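Side-chain contacts in putative neuraminyllactose-binding hemagglutinin homolog (Helicobacter pylori, PDB 3BGH), which is of unknown function but is probably an outer-membrane lipoprotein of the neuraminyllactose-binding hemagglutinin family that may act as an adhesin: residues A[57-60]-A[61-64]; A[86-90]-A[91-95]; A[136-139]-A[140-143]. One frame throughout, in Å; residues are numbered along the deposited sequence.

Contact 1: A[57-60]-A[61-64]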
loop_
_atom_site.group_PDB
_atom_site.type_symbol
_atom_site.label_atom_id
_atom_site.label_comp_id
_atom_site.label_asym_id
_atom_site.label_seq_id
_atom_site.Cartn_x
_atom_site.Cartn_y
_atom_site.Cartn_z
ATOM N N GLN A 57 14.270 1.938 5.799
ATOM C CA GLN A 57 14.085 1.131 4.624
ATOM C C GLN A 57 15.305 0.212 4.466
ATOM O O GLN A 57 15.138 -1.017 4.424
ATOM C CB GLN A 57 13.910 2.023 3.417
ATOM C CG GLN A 57 13.968 1.331 2.120
ATOM C CD GLN A 57 14.103 2.293 0.971
ATOM O OE1 GLN A 57 14.650 3.372 1.134
ATOM N NE2 GLN A 57 13.651 1.894 -0.220
ATOM N N LYS A 58 16.511 0.803 4.403
ATOM C CA LYS A 58 17.768 0.061 4.248
ATOM C C LYS A 58 17.930 -1.044 5.303
ATOM O O LYS A 58 18.264 -2.175 4.988
ATOM C CB LYS A 58 18.970 1.016 4.277
ATOM C CG LYS A 58 19.271 1.655 2.925
ATOM C CD LYS A 58 19.716 3.150 3.054
ATOM C CE LYS A 58 20.034 3.765 1.676
ATOM N NZ LYS A 58 20.198 5.290 1.669
ATOM N N GLU A 59 17.660 -0.711 6.553
ATOM C CA GLU A 59 17.863 -1.629 7.639
ATOM C C GLU A 59 16.779 -2.733 7.651
ATOM O O GLU A 59 17.057 -3.897 7.965
ATOM C CB GLU A 59 17.954 -0.808 8.916
ATOM C CG GLU A 59 17.311 -1.360 10.128
ATOM C CD GLU A 59 18.294 -1.883 11.116
ATOM O OE1 GLU A 59 19.277 -2.545 10.680
ATOM O OE2 GLU A 59 18.066 -1.656 12.335
ATOM N N PHE A 60 15.554 -2.355 7.288
ATOM C CA PHE A 60 14.475 -3.298 6.990
ATOM C C PHE A 60 14.841 -4.241 5.817
ATOM O O PHE A 60 14.627 -5.446 5.910
ATOM C CB PHE A 60 13.178 -2.513 6.698
ATOM C CG PHE A 60 11.929 -3.333 6.713
ATOM C CD1 PHE A 60 11.019 -3.230 7.772
ATOM C CD2 PHE A 60 11.609 -4.161 5.650
ATOM C CE1 PHE A 60 9.826 -3.973 7.773
ATOM C CE2 PHE A 60 10.427 -4.898 5.662
ATOM C CZ PHE A 60 9.531 -4.805 6.709
ATOM N N GLU A 61 15.372 -3.713 4.723
ATOM C CA GLU A 61 15.812 -4.578 3.605
ATOM C C GLU A 61 17.031 -5.446 3.944
ATOM O O GLU A 61 17.132 -6.568 3.448
ATOM C CB GLU A 61 16.174 -3.776 2.364
ATOM C CG GLU A 61 15.013 -3.245 1.599
ATOM C CD GLU A 61 15.417 -2.148 0.604
ATOM O OE1 GLU A 61 16.574 -1.681 0.617
ATOM O OE2 GLU A 61 14.570 -1.754 -0.199
ATOM N N LYS A 62 17.956 -4.919 4.750
ATOM C CA LYS A 62 19.190 -5.628 5.094
ATOM C C LYS A 62 18.875 -6.749 6.056
ATOM O O LYS A 62 19.365 -7.852 5.890
ATOM C CB LYS A 62 20.275 -4.679 5.673
ATOM C CG LYS A 62 21.239 -5.311 6.766
ATOM C CD LYS A 62 22.434 -4.388 7.186
ATOM C CE LYS A 62 22.894 -4.600 8.658
ATOM N NZ LYS A 62 21.898 -4.020 9.660
ATOM N N SER A 63 18.046 -6.486 7.057
ATOM C CA SER A 63 17.718 -7.522 8.016
ATOM C C SER A 63 17.014 -8.737 7.410
ATOM O O SER A 63 17.315 -9.861 7.792
ATOM C CB SER A 63 16.933 -6.948 9.173
ATOM O OG SER A 63 17.684 -5.892 9.730
ATOM N N LEU A 64 16.102 -8.512 6.465
ATOM C CA LEU A 64 15.298 -9.581 5.854
ATOM C C LEU A 64 16.214 -10.481 5.058
ATOM O O LEU A 64 16.078 -11.699 5.028
ATOM C CB LEU A 64 14.206 -9.007 4.919
ATOM C CG LEU A 64 12.877 -8.449 5.444
ATOM C CD1 LEU A 64 11.960 -8.080 4.270
ATOM C CD2 LEU A 64 12.132 -9.454 6.346
#

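Contact 2: A[86-90]-A[91-95]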
loop_
_atom_site.group_PDB
_atom_site.type_symbol
_atom_site.label_atom_id
_atom_site.label_comp_id
_atom_site.label_asym_id
_atom_site.label_seq_id
_atom_site.Cartn_x
_atom_site.Cartn_y
_atom_site.Cartn_z
ATOM N N SER A 86 20.710 -9.636 -12.540
ATOM C CA SER A 86 21.705 -9.515 -13.599
ATOM C C SER A 86 23.122 -9.859 -13.116
ATOM O O SER A 86 23.987 -10.192 -13.927
ATOM C CB SER A 86 21.668 -8.099 -14.189
ATOM O OG SER A 86 21.715 -7.110 -13.163
ATOM N N GLU A 87 23.356 -9.779 -11.806
ATOM C CA GLU A 87 24.663 -10.154 -11.237
ATOM C C GLU A 87 24.817 -11.658 -11.027
ATOM O O GLU A 87 25.837 -12.101 -10.492
ATOM C CB GLU A 87 24.926 -9.453 -9.901
ATOM C CG GLU A 87 24.870 -7.931 -9.927
ATOM C CD GLU A 87 25.077 -7.307 -8.539
ATOM O OE1 GLU A 87 25.145 -8.051 -7.524
ATOM O OE2 GLU A 87 25.174 -6.059 -8.467
ATOM N N ILE A 88 23.818 -12.445 -11.421
ATOM C CA ILE A 88 23.913 -13.889 -11.224
ATOM C C ILE A 88 24.694 -14.514 -12.378
ATOM O O ILE A 88 24.263 -14.445 -13.538
ATOM C CB ILE A 88 22.538 -14.579 -11.049
ATOM C CG1 ILE A 88 21.784 -14.006 -9.848
ATOM C CG2 ILE A 88 22.722 -16.083 -10.864
ATOM C CD1 ILE A 88 20.283 -14.293 -9.873
ATOM N N PRO A 89 25.865 -15.096 -12.065
ATOM C CA PRO A 89 26.667 -15.816 -13.058
ATOM C C PRO A 89 26.035 -17.141 -13.511
ATOM O O PRO A 89 25.343 -17.813 -12.728
ATOM C CB PRO A 89 27.994 -16.067 -12.327
ATOM C CG PRO A 89 27.654 -16.035 -10.879
ATOM C CD PRO A 89 26.515 -15.067 -10.741
ATOM N N GLN A 90 26.298 -17.498 -14.769
ATOM C CA GLN A 90 25.787 -18.727 -15.376
ATOM C C GLN A 90 26.054 -19.964 -14.548
ATOM O O GLN A 90 25.167 -20.797 -14.360
ATOM C CB GLN A 90 26.381 -18.919 -16.764
ATOM C CG GLN A 90 25.508 -18.378 -17.858
ATOM C CD GLN A 90 24.508 -19.401 -18.384
ATOM O OE1 GLN A 90 24.023 -19.279 -19.513
ATOM N NE2 GLN A 90 24.205 -20.424 -17.579
ATOM N N ASP A 91 27.283 -20.093 -14.060
ATOM C CA ASP A 91 27.630 -21.209 -13.194
ATOM C C ASP A 91 26.554 -21.438 -12.129
ATOM O O ASP A 91 26.173 -22.578 -11.833
ATOM C CB ASP A 91 28.955 -20.949 -12.498
ATOM C CG ASP A 91 29.564 -22.214 -11.945
ATOM O OD1 ASP A 91 29.022 -22.795 -10.956
ATOM O OD2 ASP A 91 30.585 -22.642 -12.532
ATOM N N ILE A 92 26.098 -20.329 -11.548
ATOM C CA ILE A 92 25.071 -20.351 -10.516
ATOM C C ILE A 92 23.714 -20.683 -11.130
ATOM O O ILE A 92 23.101 -21.653 -10.715
ATOM C CB ILE A 92 25.032 -19.027 -9.718
ATOM C CG1 ILE A 92 26.369 -18.784 -8.987
ATOM C CG2 ILE A 92 23.857 -19.024 -8.762
ATOM C CD1 ILE A 92 26.726 -19.840 -7.963
ATOM N N LYS A 93 23.270 -19.923 -12.131
ATOM C CA LYS A 93 22.006 -20.226 -12.813
ATOM C C LYS A 93 21.854 -21.733 -13.098
ATOM O O LYS A 93 20.787 -22.310 -12.871
ATOM C CB LYS A 93 21.849 -19.459 -14.134
ATOM C CG LYS A 93 21.804 -17.926 -14.083
ATOM C CD LYS A 93 21.137 -17.391 -15.371
ATOM C CE LYS A 93 21.831 -16.177 -15.976
ATOM N NZ LYS A 93 21.816 -14.963 -15.097
ATOM N N GLU A 94 22.923 -22.365 -13.587
ATOM C CA GLU A 94 22.874 -23.786 -13.980
ATOM C C GLU A 94 22.640 -24.733 -12.801
ATOM O O GLU A 94 22.051 -25.813 -12.966
ATOM C CB GLU A 94 24.135 -24.209 -14.759
ATOM C CG GLU A 94 24.218 -23.641 -16.201
ATOM C CD GLU A 94 23.506 -24.500 -17.273
ATOM O OE1 GLU A 94 23.160 -25.692 -17.006
ATOM O OE2 GLU A 94 23.304 -23.963 -18.398
ATOM N N LYS A 95 23.082 -24.318 -11.620
ATOM C CA LYS A 95 23.066 -25.188 -10.443
ATOM C C LYS A 95 21.908 -24.942 -9.443
ATOM O O LYS A 95 21.484 -25.867 -8.745
ATOM C CB LYS A 95 24.437 -25.121 -9.740
ATOM C CG LYS A 95 24.841 -26.413 -9.031
ATOM C CD LYS A 95 26.346 -26.433 -8.697
ATOM C CE LYS A 95 26.724 -25.432 -7.593
ATOM N NZ LYS A 95 25.996 -25.749 -6.325
#

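Contact 3: A[136-139]-A[140-143]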
loop_
_atom_site.group_PDB
_atom_site.type_symbol
_atom_site.label_atom_id
_atom_site.label_comp_id
_atom_site.label_asym_id
_atom_site.label_seq_id
_atom_site.Cartn_x
_atom_site.Cartn_y
_atom_site.Cartn_z
ATOM N N PHE A 136 9.000 -16.600 -6.712
ATOM C CA PHE A 136 9.771 -17.821 -6.874
ATOM C C PHE A 136 10.093 -17.971 -8.351
ATOM O O PHE A 136 9.200 -18.116 -9.178
ATOM C CB PHE A 136 8.989 -19.060 -6.376
ATOM C CG PHE A 136 8.703 -19.070 -4.900
ATOM C CD1 PHE A 136 9.187 -20.092 -4.102
ATOM C CD2 PHE A 136 7.910 -18.090 -4.310
ATOM C CE1 PHE A 136 8.891 -20.126 -2.732
ATOM C CE2 PHE A 136 7.630 -18.115 -2.923
ATOM C CZ PHE A 136 8.124 -19.114 -2.144
ATOM N N VAL A 137 11.377 -17.931 -8.681
ATOM C CA VAL A 137 11.817 -17.856 -10.064
ATOM C C VAL A 137 12.719 -19.031 -10.449
ATOM O O VAL A 137 13.657 -19.391 -9.722
ATOM C CB VAL A 137 12.546 -16.517 -10.354
ATOM C CG1 VAL A 137 12.905 -16.405 -11.828
ATOM C CG2 VAL A 137 11.707 -15.312 -9.931
ATOM N N GLU A 138 12.405 -19.625 -11.599
ATOM C CA GLU A 138 13.237 -20.648 -12.233
ATOM C C GLU A 138 14.468 -19.986 -12.877
ATOM O O GLU A 138 14.341 -19.140 -13.749
ATOM C CB GLU A 138 12.401 -21.544 -13.167
ATOM C CG GLU A 138 12.942 -21.820 -14.569
ATOM C CD GLU A 138 14.323 -22.491 -14.604
ATOM O OE1 GLU A 138 14.595 -23.369 -13.757
ATOM O OE2 GLU A 138 15.127 -22.128 -15.500
ATOM N N PRO A 139 15.660 -20.313 -12.359
ATOM C CA PRO A 139 16.918 -19.576 -12.598
ATOM C C PRO A 139 17.384 -19.436 -14.047
ATOM O O PRO A 139 17.897 -18.371 -14.433
ATOM C CB PRO A 139 17.947 -20.355 -11.771
ATOM C CG PRO A 139 17.118 -21.048 -10.700
ATOM C CD PRO A 139 15.843 -21.422 -11.406
ATOM N N LYS A 140 17.212 -20.479 -14.852
ATOM C CA LYS A 140 17.706 -20.411 -16.222
ATOM C C LYS A 140 16.785 -19.576 -17.095
ATOM O O LYS A 140 17.228 -18.616 -17.754
ATOM C CB LYS A 140 17.945 -21.806 -16.796
ATOM C CG LYS A 140 19.288 -22.407 -16.353
ATOM C CD LYS A 140 19.122 -23.835 -15.820
ATOM C CE LYS A 140 18.999 -24.834 -16.947
ATOM N NZ LYS A 140 18.222 -26.006 -16.503
ATOM N N SER A 141 15.497 -19.904 -17.070
ATOM C CA SER A 141 14.523 -19.203 -17.927
ATOM C C SER A 141 14.113 -17.844 -17.378
ATOM O O SER A 141 13.589 -17.014 -18.117
ATOM C CB SER A 141 13.286 -20.078 -18.204
ATOM O OG SER A 141 12.763 -20.627 -17.011
ATOM N N GLU A 142 14.369 -17.612 -16.092
ATOM C CA GLU A 142 13.878 -16.407 -15.399
ATOM C C GLU A 142 12.338 -16.354 -15.241
ATOM O O GLU A 142 11.781 -15.321 -14.914
ATOM C CB GLU A 142 14.416 -15.135 -16.077
ATOM C CG GLU A 142 15.760 -14.641 -15.511
ATOM C CD GLU A 142 16.156 -13.239 -16.008
ATOM O OE1 GLU A 142 15.878 -12.915 -17.192
ATOM O OE2 GLU A 142 16.754 -12.466 -15.212
ATOM N N ASP A 143 11.670 -17.476 -15.476
ATOM C CA ASP A 143 10.225 -17.569 -15.361
ATOM C C ASP A 143 9.772 -17.490 -13.909
ATOM O O ASP A 143 10.330 -18.157 -13.035
ATOM C CB ASP A 143 9.757 -18.910 -15.887
ATOM C CG ASP A 143 9.845 -19.008 -17.382
ATOM O OD1 ASP A 143 10.359 -18.065 -18.014
ATOM O OD2 ASP A 143 9.372 -20.032 -17.919
#

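Contact 1: A[57-60]-A[61-64]
Phe60 and Leu64 lie side by side, one helical turn apart, and point the same way. Leu64 CD1 comes within 3.8 Å of Phe60 CE2, obliquely to the ring. Phe60 also makes edge-to-face stacks with Phe23 and with Tyr198 of helix 186-208. Leu64 packs on Tyr198, Val201 and Met202 of that helix.

Gln57 and Glu61 also lie alongside each other, pointing the same way. Their amide and carboxylate planes are turned 47° apart, and Gln57 NE2 stays 3.8 Å from Glu61 OE2. Both groups are held by the backbone of Ile46 instead: Gln57 NE2 bonds to its O, and Glu61 OE2 accepts from its N.

Glu59 and Lys62 cross at a slant. A salt bridge joins Glu59 OE1 to Lys62 NZ at 3.2 Å. A bend at the end of the lysine chain (chi4 -73°) turns the amine to the carboxylate.

Ser63 grips the backbone of Glu59 twice. Its N lies 2.9 Å from Glu59 O, and its OG donates to Glu59 O at 2.7 Å. The two donors reach this oxygen from opposite faces of the carbonyl plane. OG stands beside the serine's own N (chi1 -56°), within range of the carbonyl one turn back.

These i to i+3 and i to i+4 pairs belong to an amphipathic helix, here the connecting helix of the beta-alpha-beta unit formed by strand 38-48, helix 54-73 and strand 78-82.

Contact 2: A[86-90]-A[91-95]
Lys93 reaches back to Ile88, where its NZ donates to Ile88 O at 2.9 Å. The amine is tilted 29° from the carbonyl plane. Bends at chi3 and chi4 fold the lysine chain to this oxygen, while its CG rests 3.8 Å from Ile88 CG2.

The same methyl meets a second neighbour. Ile88 CG2 is 3.8 Å from Ile92 CG2, and the two isoleucine side chains cross at about a right angle. CG2 anti to the backbone N in both residues sets the two methyls against each other. The other branch of Ile92 serves a different partner: its CG1 lies 3.6 Å from Pro89 CG, with the two side chains alongside each other.

Pro89 is the N-cap residue of helix 90-95. Its carbonyl starts the helical pattern: Lys93 N donates to Pro89 O at 3.0 Å, and Ile92 N adds a weak bond to the same atom. Glu94 N follows with a bond of 2.8 Å to Gln90 O. On the same turn, the side chains of Gln90 and Glu94 pass each other at a slant. Their amide and carboxylate planes are only 14° apart, and Gln90 NE2 lies 3.5 Å from Glu94 CG.

The next shell is the outermost strand 78-82 and its neighbour 38-48: Ile88 packs on Phe82 and Val40, Ile92 on Val40 and Pro89 on Phe82. Further back, Glu87 OE1 accepts a hydrogen bond from Lys83 N, which ties the approach to the helix to the end of strand 78-82.

Contact 3: A[136-139]-A[140-143]
The carboxylate of Glu138 meets the turn through one oxygen, OE2. Ser141 N donates to Glu138 OE2 at 2.7 Å, from the anti side and 16° out of the carboxylate plane. Lys140 N makes a weak, more bent bond to the same atom. The glutamate chain bends at chi2 (59°), which brings its carboxylate round to these two amides. The other flat group, the Phe136 ring, lies away from the turn and packs edge-to-face with His146. Pro139 packs on Val99 and Ala96.

Backbone bonds close the loop. Glu138 N donates to Asp143 O at 2.9 Å. Val137 CA makes a CH...O contact of 3.3 Å with Asp143 O. A weak bond runs from Glu142 N to Glu138 O. Pro139, Lys140 and Ser141 have right-handed helical backbone angles and Glu142 left-handed ones; together the four residues reverse the chain. This is the loop of a beta hairpin between the antiparallel strands 123-137 and 144-161.

The well-directed Ser141 N-H, helped by the weaker one of Lys140, would be expected to favour the charged form of Glu138. Lys140 NZ, 5.1 Å from Glu138 OE2, may add to this without direct contact.

How the contacts relate
The three contacts follow one another along the chain, and none encloses or crosses another. Contact 1 lies within helix 54-73, between strands 38-48 and 78-82. Contact 2 comes after strand 78-82, where the chain turns into helix 90-95 before strand 98-114. Contact 3 closes the hairpin loop that joins strand 123-137 to strand 144-161. Contacts 2 and 3 are neighbours, with centres about 11 Å apart: Lys93 CD lies 3.5 Å from Pro139 O, and Lys140 CD packs against Lys93 O. They bring the short helix and the hairpin loop together at one end of the sheet. Contact 1 is about 13 Å from each, measured between nearest atoms.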